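Local coordinates for myosin-I heavy chain (Dictyostelium discoideum, PDB 5EJY), which is a class VII, actin-based motor with ATPase activity that takes part in the early steps of phagocytosis and in adhesion, at residues A53-V58 against I98-D103; K94-E99 against S134-T139. One frame throughout, in Å; residues are numbered along the deposited sequence.

Interaction 1 (A53-V58 against I98-D103)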
ATOM      1  N   ALA A  53      34.629   2.760  10.510  1.00 36.74           N
ATOM      2  CA  ALA A  53      35.319   3.677   9.610  1.00 36.09           C
ATOM      3  C   ALA A  53      34.533   3.958   8.330  1.00 37.33           C
ATOM      4  O   ALA A  53      34.610   5.059   7.776  1.00 36.79           O
ATOM      5  CB  ALA A  53      36.702   3.147   9.274  1.00 41.08           C
ATOM      6  N   GLU A  54      33.792   2.960   7.852  1.00 35.72           N
ATOM      7  CA  GLU A  54      32.985   3.134   6.645  1.00 37.00           C
ATOM      8  C   GLU A  54      31.836   4.113   6.870  1.00 32.78           C
ATOM      9  O   GLU A  54      31.480   4.864   5.969  1.00 34.43           O
ATOM     10  CB  GLU A  54      32.448   1.787   6.137  1.00 34.78           C
ATOM     11  CG  GLU A  54      31.318   1.899   5.110  1.00 37.31           C
ATOM     12  CD  GLU A  54      31.806   2.269   3.718  1.00 47.32           C
ATOM     13  OE1 GLU A  54      33.038   2.293   3.501  1.00 51.45           O
ATOM     14  OE2 GLU A  54      30.952   2.527   2.838  1.00 46.87           O
ATOM     15  N   GLN A  55      31.249   4.098   8.064  1.00 32.32           N
ATOM     16  CA  GLN A  55      30.150   5.010   8.365  1.00 33.15           C
ATOM     17  C   GLN A  55      30.656   6.432   8.532  1.00 32.52           C
ATOM     18  O   GLN A  55      29.944   7.391   8.236  1.00 28.49           O
ATOM     19  CB  GLN A  55      29.368   4.569   9.602  1.00 32.52           C
ATOM     20  CG  GLN A  55      28.382   3.439   9.316  1.00 36.62           C
ATOM     21  CD  GLN A  55      27.637   2.975  10.547  1.00 35.41           C
ATOM     22  OE1 GLN A  55      26.958   3.762  11.213  1.00 38.33           O
ATOM     23  NE2 GLN A  55      27.757   1.686  10.863  1.00 42.05           N
ATOM     24  N   THR A  56      31.890   6.567   9.008  1.00 31.22           N
ATOM     25  CA  THR A  56      32.508   7.882   9.094  1.00 31.98           C
ATOM     26  C   THR A  56      32.657   8.452   7.689  1.00 33.83           C
ATOM     27  O   THR A  56      32.329   9.611   7.441  1.00 29.88           O
ATOM     28  CB  THR A  56      33.892   7.809   9.768  1.00 32.66           C
ATOM     29  OG1 THR A  56      33.745   7.325  11.107  1.00 30.40           O
ATOM     30  CG2 THR A  56      34.549   9.178   9.793  1.00 34.43           C
ATOM     31  N   LYS A  57      33.142   7.626   6.765  1.00 30.63           N
ATOM     32  CA  LYS A  57      33.331   8.051   5.384  1.00 31.82           C
ATOM     33  C   LYS A  57      32.007   8.423   4.721  1.00 33.31           C
ATOM     34  O   LYS A  57      31.912   9.421   4.007  1.00 34.25           O
ATOM     35  CB  LYS A  57      34.008   6.944   4.564  1.00 35.94           C
ATOM     36  CG  LYS A  57      34.180   7.310   3.091  1.00 43.78           C
ATOM     37  CD  LYS A  57      34.732   6.146   2.258  1.00 52.86           C
ATOM     38  CE  LYS A  57      33.685   5.052   2.037  1.00 52.01           C
ATOM     39  NZ  LYS A  57      32.628   5.432   1.048  1.00 50.94           N
ATOM     40  N   VAL A  58      30.986   7.607   4.950  1.00 30.59           N
ATOM     41  CA  VAL A  58      29.669   7.879   4.386  1.00 31.37           C
ATOM     42  C   VAL A  58      29.048   9.166   4.965  1.00 27.06           C
ATOM     43  O   VAL A  58      28.377   9.916   4.256  1.00 29.14           O
ATOM     44  CB  VAL A  58      28.725   6.684   4.608  1.00 27.75           C
ATOM     45  CG1 VAL A  58      27.283   7.060   4.230  1.00 23.63           C
ATOM     46  CG2 VAL A  58      29.205   5.471   3.796  1.00 28.89           C
ATOM     47  N   ILE A  98      20.591   2.130   7.739  1.00 22.55           N
ATOM     48  CA  ILE A  98      21.665   2.111   8.736  1.00 23.76           C
ATOM     49  C   ILE A  98      21.279   3.003   9.915  1.00 24.14           C
ATOM     50  O   ILE A  98      21.462   4.222   9.878  1.00 23.92           O
ATOM     51  CB  ILE A  98      23.024   2.567   8.115  1.00 24.24           C
ATOM     52  CG1 ILE A  98      23.351   1.740   6.859  1.00 23.41           C
ATOM     53  CG2 ILE A  98      24.160   2.438   9.120  1.00 24.37           C
ATOM     54  CD1 ILE A  98      24.345   2.428   5.907  1.00 25.84           C
ATOM     55  N   GLU A  99      20.726   2.395  10.957  1.00 23.08           N
ATOM     56  CA  GLU A  99      20.133   3.172  12.041  1.00 29.24           C
ATOM     57  C   GLU A  99      21.173   4.056  12.706  1.00 27.70           C
ATOM     58  O   GLU A  99      20.855   5.121  13.247  1.00 26.07           O
ATOM     59  CB  GLU A  99      19.503   2.257  13.091  1.00 32.47           C
ATOM     60  CG  GLU A  99      18.569   3.002  14.023  1.00 43.10           C
ATOM     61  CD  GLU A  99      18.456   2.355  15.384  1.00 48.66           C
ATOM     62  OE1 GLU A  99      17.873   1.253  15.470  1.00 60.24           O
ATOM     63  OE2 GLU A  99      18.961   2.951  16.366  1.00 54.98           O
ATOM     64  N   SER A 100      22.421   3.615  12.666  1.00 25.15           N
ATOM     65  CA  SER A 100      23.476   4.334  13.365  1.00 27.90           C
ATOM     66  C   SER A 100      23.978   5.559  12.598  1.00 26.79           C
ATOM     67  O   SER A 100      24.895   6.235  13.055  1.00 26.41           O
ATOM     68  CB  SER A 100      24.634   3.384  13.709  1.00 29.56           C
ATOM     69  OG  SER A 100      25.139   2.760  12.545  1.00 29.57           O
ATOM     70  N   LEU A 101      23.386   5.839  11.435  1.00 20.50           N
ATOM     71  CA  LEU A 101      23.692   7.060  10.707  1.00 24.53           C
ATOM     72  C   LEU A 101      22.556   8.089  10.811  1.00 20.12           C
ATOM     73  O   LEU A 101      22.667   9.188  10.307  1.00 21.93           O
ATOM     74  CB  LEU A 101      23.983   6.768   9.233  1.00 25.86           C
ATOM     75  CG  LEU A 101      25.394   6.283   8.873  1.00 29.83           C
ATOM     76  CD1 LEU A 101      25.437   5.823   7.444  1.00 25.18           C
ATOM     77  CD2 LEU A 101      26.422   7.399   9.102  1.00 25.67           C
ATOM     78  N   ARG A 102      21.455   7.717  11.444  1.00 19.69           N
ATOM     79  CA  ARG A 102      20.282   8.587  11.443  1.00 19.93           C
ATOM     80  C   ARG A 102      20.549   9.874  12.204  1.00 21.27           C
ATOM     81  O   ARG A 102      20.214  10.977  11.722  1.00 20.35           O
ATOM     82  CB  ARG A 102      19.068   7.857  12.030  1.00 19.64           C
ATOM     83  CG  ARG A 102      18.603   6.706  11.134  1.00 22.44           C
ATOM     84  CD  ARG A 102      17.452   5.950  11.732  1.00 21.01           C
ATOM     85  NE  ARG A 102      16.991   4.900  10.825  1.00 20.55           N
ATOM     86  CZ  ARG A 102      15.963   4.104  11.074  1.00 22.15           C
ATOM     87  NH1 ARG A 102      15.273   4.256  12.191  1.00 25.30           N
ATOM     88  NH2 ARG A 102      15.608   3.173  10.193  1.00 21.95           N
ATOM     89  N   ASP A 103      21.146   9.751  13.386  1.00 19.15           N
ATOM     90  CA  ASP A 103      21.379  10.963  14.194  1.00 25.56           C
ATOM     91  C   ASP A 103      22.398  11.870  13.524  1.00 21.68           C
ATOM     92  O   ASP A 103      22.258  13.095  13.532  1.00 22.45           O
ATOM     93  CB  ASP A 103      21.767  10.624  15.633  1.00 23.33           C
ATOM     94  CG  ASP A 103      20.603  10.046  16.424  1.00 24.81           C
ATOM     95  OD1 ASP A 103      19.439  10.142  15.958  1.00 22.61           O
ATOM     96  OD2 ASP A 103      20.845   9.500  17.514  1.00 26.28           O
TER

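Interaction 2 (K94-E99 against S134-T139)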
ATOM      1  N   LYS A  94      20.746   5.652   2.891  1.00 21.74           N
ATOM      2  CA  LYS A  94      21.724   5.299   3.919  1.00 22.97           C
ATOM      3  C   LYS A  94      21.078   5.335   5.311  1.00 21.02           C
ATOM      4  O   LYS A  94      21.236   4.413   6.107  1.00 22.50           O
ATOM      5  CB  LYS A  94      22.946   6.219   3.852  1.00 26.45           C
ATOM      6  CG  LYS A  94      23.811   6.029   2.602  1.00 27.98           C
ATOM      7  CD  LYS A  94      24.638   4.745   2.663  1.00 31.93           C
ATOM      8  CE  LYS A  94      25.410   4.530   1.358  1.00 35.52           C
ATOM      9  NZ  LYS A  94      26.226   3.287   1.409  1.00 50.76           N
ATOM     10  N   GLY A  95      20.332   6.397   5.598  1.00 23.11           N
ATOM     11  CA  GLY A  95      19.748   6.553   6.926  1.00 20.95           C
ATOM     12  C   GLY A  95      18.660   5.539   7.241  1.00 21.50           C
ATOM     13  O   GLY A  95      18.542   5.065   8.381  1.00 21.36           O
ATOM     14  N   LEU A  96      17.845   5.204   6.243  1.00 22.35           N
ATOM     15  CA  LEU A  96      16.762   4.249   6.473  1.00 19.92           C
ATOM     16  C   LEU A  96      17.338   2.866   6.798  1.00 21.79           C
ATOM     17  O   LEU A  96      16.860   2.181   7.705  1.00 20.61           O
ATOM     18  CB  LEU A  96      15.811   4.178   5.265  1.00 22.01           C
ATOM     19  CG  LEU A  96      14.623   3.217   5.425  1.00 23.78           C
ATOM     20  CD1 LEU A  96      13.749   3.617   6.635  1.00 22.63           C
ATOM     21  CD2 LEU A  96      13.762   3.145   4.143  1.00 22.11           C
ATOM     22  N   ALA A  97      18.376   2.474   6.066  1.00 20.86           N
ATOM     23  CA  ALA A  97      18.970   1.150   6.204  1.00 23.69           C
ATOM     24  C   ALA A  97      19.965   1.019   7.360  1.00 28.81           C
ATOM     25  O   ALA A  97      20.173  -0.079   7.886  1.00 26.59           O
ATOM     26  CB  ALA A  97      19.639   0.732   4.873  1.00 22.67           C
ATOM     27  N   ILE A  98      20.591   2.130   7.739  1.00 22.55           N
ATOM     28  CA  ILE A  98      21.665   2.111   8.736  1.00 23.76           C
ATOM     29  C   ILE A  98      21.279   3.003   9.915  1.00 24.14           C
ATOM     30  O   ILE A  98      21.462   4.222   9.878  1.00 23.92           O
ATOM     31  CB  ILE A  98      23.024   2.567   8.115  1.00 24.24           C
ATOM     32  CG1 ILE A  98      23.351   1.740   6.859  1.00 23.41           C
ATOM     33  CG2 ILE A  98      24.160   2.438   9.120  1.00 24.37           C
ATOM     34  CD1 ILE A  98      24.345   2.428   5.907  1.00 25.84           C
ATOM     35  N   GLU A  99      20.726   2.395  10.957  1.00 23.08           N
ATOM     36  CA  GLU A  99      20.133   3.172  12.041  1.00 29.24           C
ATOM     37  C   GLU A  99      21.173   4.056  12.706  1.00 27.70           C
ATOM     38  O   GLU A  99      20.855   5.121  13.247  1.00 26.07           O
ATOM     39  CB  GLU A  99      19.503   2.257  13.091  1.00 32.47           C
ATOM     40  CG  GLU A  99      18.569   3.002  14.023  1.00 43.10           C
ATOM     41  CD  GLU A  99      18.456   2.355  15.384  1.00 48.66           C
ATOM     42  OE1 GLU A  99      17.873   1.253  15.470  1.00 60.24           O
ATOM     43  OE2 GLU A  99      18.961   2.951  16.366  1.00 54.98           O
ATOM     44  N   SER A 134       9.982  12.363   7.034  1.00 18.13           N
ATOM     45  CA  SER A 134       9.008  11.531   6.320  1.00 18.92           C
ATOM     46  C   SER A 134       9.516  10.112   6.058  1.00 21.03           C
ATOM     47  O   SER A 134       8.780   9.281   5.513  1.00 18.69           O
ATOM     48  CB  SER A 134       8.639  12.191   4.987  1.00 20.89           C
ATOM     49  OG  SER A 134       8.134  13.514   5.192  1.00 19.92           O
ATOM     50  N   THR A 135      10.769   9.848   6.427  1.00 18.50           N
ATOM     51  CA  THR A 135      11.416   8.565   6.131  1.00 19.17           C
ATOM     52  C   THR A 135      11.811   7.757   7.380  1.00 21.38           C
ATOM     53  O   THR A 135      11.560   6.552   7.451  1.00 20.23           O
ATOM     54  CB  THR A 135      12.643   8.748   5.188  1.00 17.11           C
ATOM     55  OG1 THR A 135      12.287   9.610   4.094  1.00 18.76           O
ATOM     56  CG2 THR A 135      13.123   7.366   4.632  1.00 18.26           C
ATOM     57  N   PHE A 136      12.450   8.410   8.352  1.00 18.32           N
ATOM     58  CA  PHE A 136      12.824   7.758   9.610  1.00 16.92           C
ATOM     59  C   PHE A 136      13.038   8.831  10.681  1.00 17.45           C
ATOM     60  O   PHE A 136      13.381   9.977  10.363  1.00 19.69           O
ATOM     61  CB  PHE A 136      14.120   6.923   9.464  1.00 18.61           C
ATOM     62  CG  PHE A 136      15.256   7.691   8.861  1.00 19.39           C
ATOM     63  CD1 PHE A 136      16.011   8.569   9.636  1.00 16.91           C
ATOM     64  CD2 PHE A 136      15.537   7.585   7.505  1.00 21.20           C
ATOM     65  CE1 PHE A 136      17.035   9.316   9.073  1.00 17.55           C
ATOM     66  CE2 PHE A 136      16.564   8.323   6.931  1.00 20.54           C
ATOM     67  CZ  PHE A 136      17.313   9.195   7.721  1.00 21.62           C
ATOM     68  N   PRO A 137      12.833   8.465  11.946  1.00 18.26           N
ATOM     69  CA  PRO A 137      12.997   9.461  12.999  1.00 22.46           C
ATOM     70  C   PRO A 137      14.415   9.457  13.565  1.00 20.38           C
ATOM     71  O   PRO A 137      15.197   8.537  13.312  1.00 20.15           O
ATOM     72  CB  PRO A 137      11.994   9.001  14.052  1.00 21.42           C
ATOM     73  CG  PRO A 137      12.067   7.482  13.943  1.00 23.60           C
ATOM     74  CD  PRO A 137      12.336   7.180  12.477  1.00 20.13           C
ATOM     75  N   PRO A 138      14.765  10.514  14.319  1.00 21.67           N
ATOM     76  CA  PRO A 138      16.007  10.459  15.090  1.00 20.10           C
ATOM     77  C   PRO A 138      15.891   9.323  16.093  1.00 21.31           C
ATOM     78  O   PRO A 138      14.771   8.937  16.431  1.00 23.83           O
ATOM     79  CB  PRO A 138      16.018  11.809  15.845  1.00 18.04           C
ATOM     80  CG  PRO A 138      15.065  12.712  15.054  1.00 22.14           C
ATOM     81  CD  PRO A 138      14.008  11.759  14.530  1.00 20.19           C
ATOM     82  N   THR A 139      17.012   8.800  16.574  1.00 23.82           N
ATOM     83  CA  THR A 139      16.970   7.792  17.619  1.00 24.87           C
ATOM     84  C   THR A 139      16.532   8.443  18.929  1.00 26.57           C
ATOM     85  O   THR A 139      16.481   9.663  19.034  1.00 26.37           O
ATOM     86  CB  THR A 139      18.329   7.084  17.829  1.00 28.09           C
ATOM     87  OG1 THR A 139      19.198   7.913  18.608  1.00 27.09           O
ATOM     88  CG2 THR A 139      18.997   6.737  16.497  1.00 27.24           C
TER

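Interaction 1 (A53-V58 against I98-D103)
The side-chain amide of Gln55 is gripped at both ends. Its OE1 accepts a hydrogen bond from OG of Ser100, and its NE2 bonds to OD2 of Asp52, just before helix 53-70. The distance from Ser100 OG to Gln55 OE1 is 2.5 Å, very short, so the exact value is doubtful. The contact lies in the helical MyTH4 domain of the myosin tail. It joins the first turns of helix 53-70 to the connection between helices 81-97 and 102-112. That connection turns tightly, with Leu101 N bonded to Ile98 O.

Gln55 is extended beyond CG (chi2 178°), which carries the amide across to the turn. Ser100 holds OG between its backbone N and carbonyl carbon (chi1 57°), facing the amide. The two bonds together should limit rotation of the amide. The side chains of Ile98 and Gln55 run past each other in opposite senses, with Ile98 CG2 3.7 Å from Gln55 OE1.

Leu101 turns one methyl to each helix residue it meets. Its CD2 lies 3.6 Å from the backbone O of Gln55, and its CD1 makes the apolar contact with Val58. These two side chains meet at about a right angle, with Leu101 CD1 3.9 Å from Val58 CG1.

Interaction 2 (K94-E99 against S134-T139)
Phe136 lays one face of its ring against the backbone of Gly95. This joins the last turn of helix 81-97 to the irregular connection between helices 119-133 and 143-155, within the helical MyTH4 domain. Aromatic contact with the main chain dominates. Gly95 C lies over the ring, toward its rim, 3.5 Å from Phe136 CE2. Gly95 CA is 3.7 Å from Phe136 CZ. Glycine has no side chain in the way, so the ring can rest directly on the helix. Leu96 N approaches obliquely, 3.4 Å from Phe136 CE2. The ring gets there because Phe136 places CG between its backbone N and carbonyl carbon (chi1 52°).

Apolar side-chain contact is looser. Leu96 CB is 4.1 Å from Phe136 CD2. The Leu96 chain starts anti to the backbone N (chi1 -179°).

Two contacts pair a methyl with an oxygen. The CD1 methyl of Leu96 is 3.8 Å from the backbone O of Thr135. At the other end, a carboxylate meets a methyl: OE2 of Glu99 comes 3.8 Å from Thr139 CG2. The Glu99 and Thr139 side chains cross at a slant. This is van der Waals contact.

Polar anchoring comes from outside the two segments. Thr135 OG1 bonds to Phe131 O, and the hydroxyl of Thr139 bonds to Asp103. Phe136 O is bonded to the hydroxyl of Tyr106 on helix 102-112.

No hydrogen bond runs between 94-99 and 134-139. The contact therefore rests on van der Waals fit: the ring on the glycine backbone, the leucine beside it, and the Thr139 methyl against Glu99. The hydroxyls of Thr135 and Thr139 are held by neighbouring parts of the domain.

Both contacts lie in the MyTH4 domain of this MyTH4-FERM fragment, on the same side of the chain's centre, with their own centres about 11 Å apart. Along the chain come 53-58, then 94-99 and 98-103, then 134-139. The segments overlap at Ile98 and Glu99, but Ile98 makes contact in interaction 1 and Glu99 in interaction 2. The turn between helices 81-97 and 102-112 meets helix 53-70 in interaction 1. The end of helix 81-97, with Glu99, meets the 134-139 loop in interaction 2. Arg102 ties them further: its NE bonds to Gly95 O, 2.9 Å away, while its CG packs on the Phe136 ring. The bend is thereby held from within and bordered by two more distant parts of the domain.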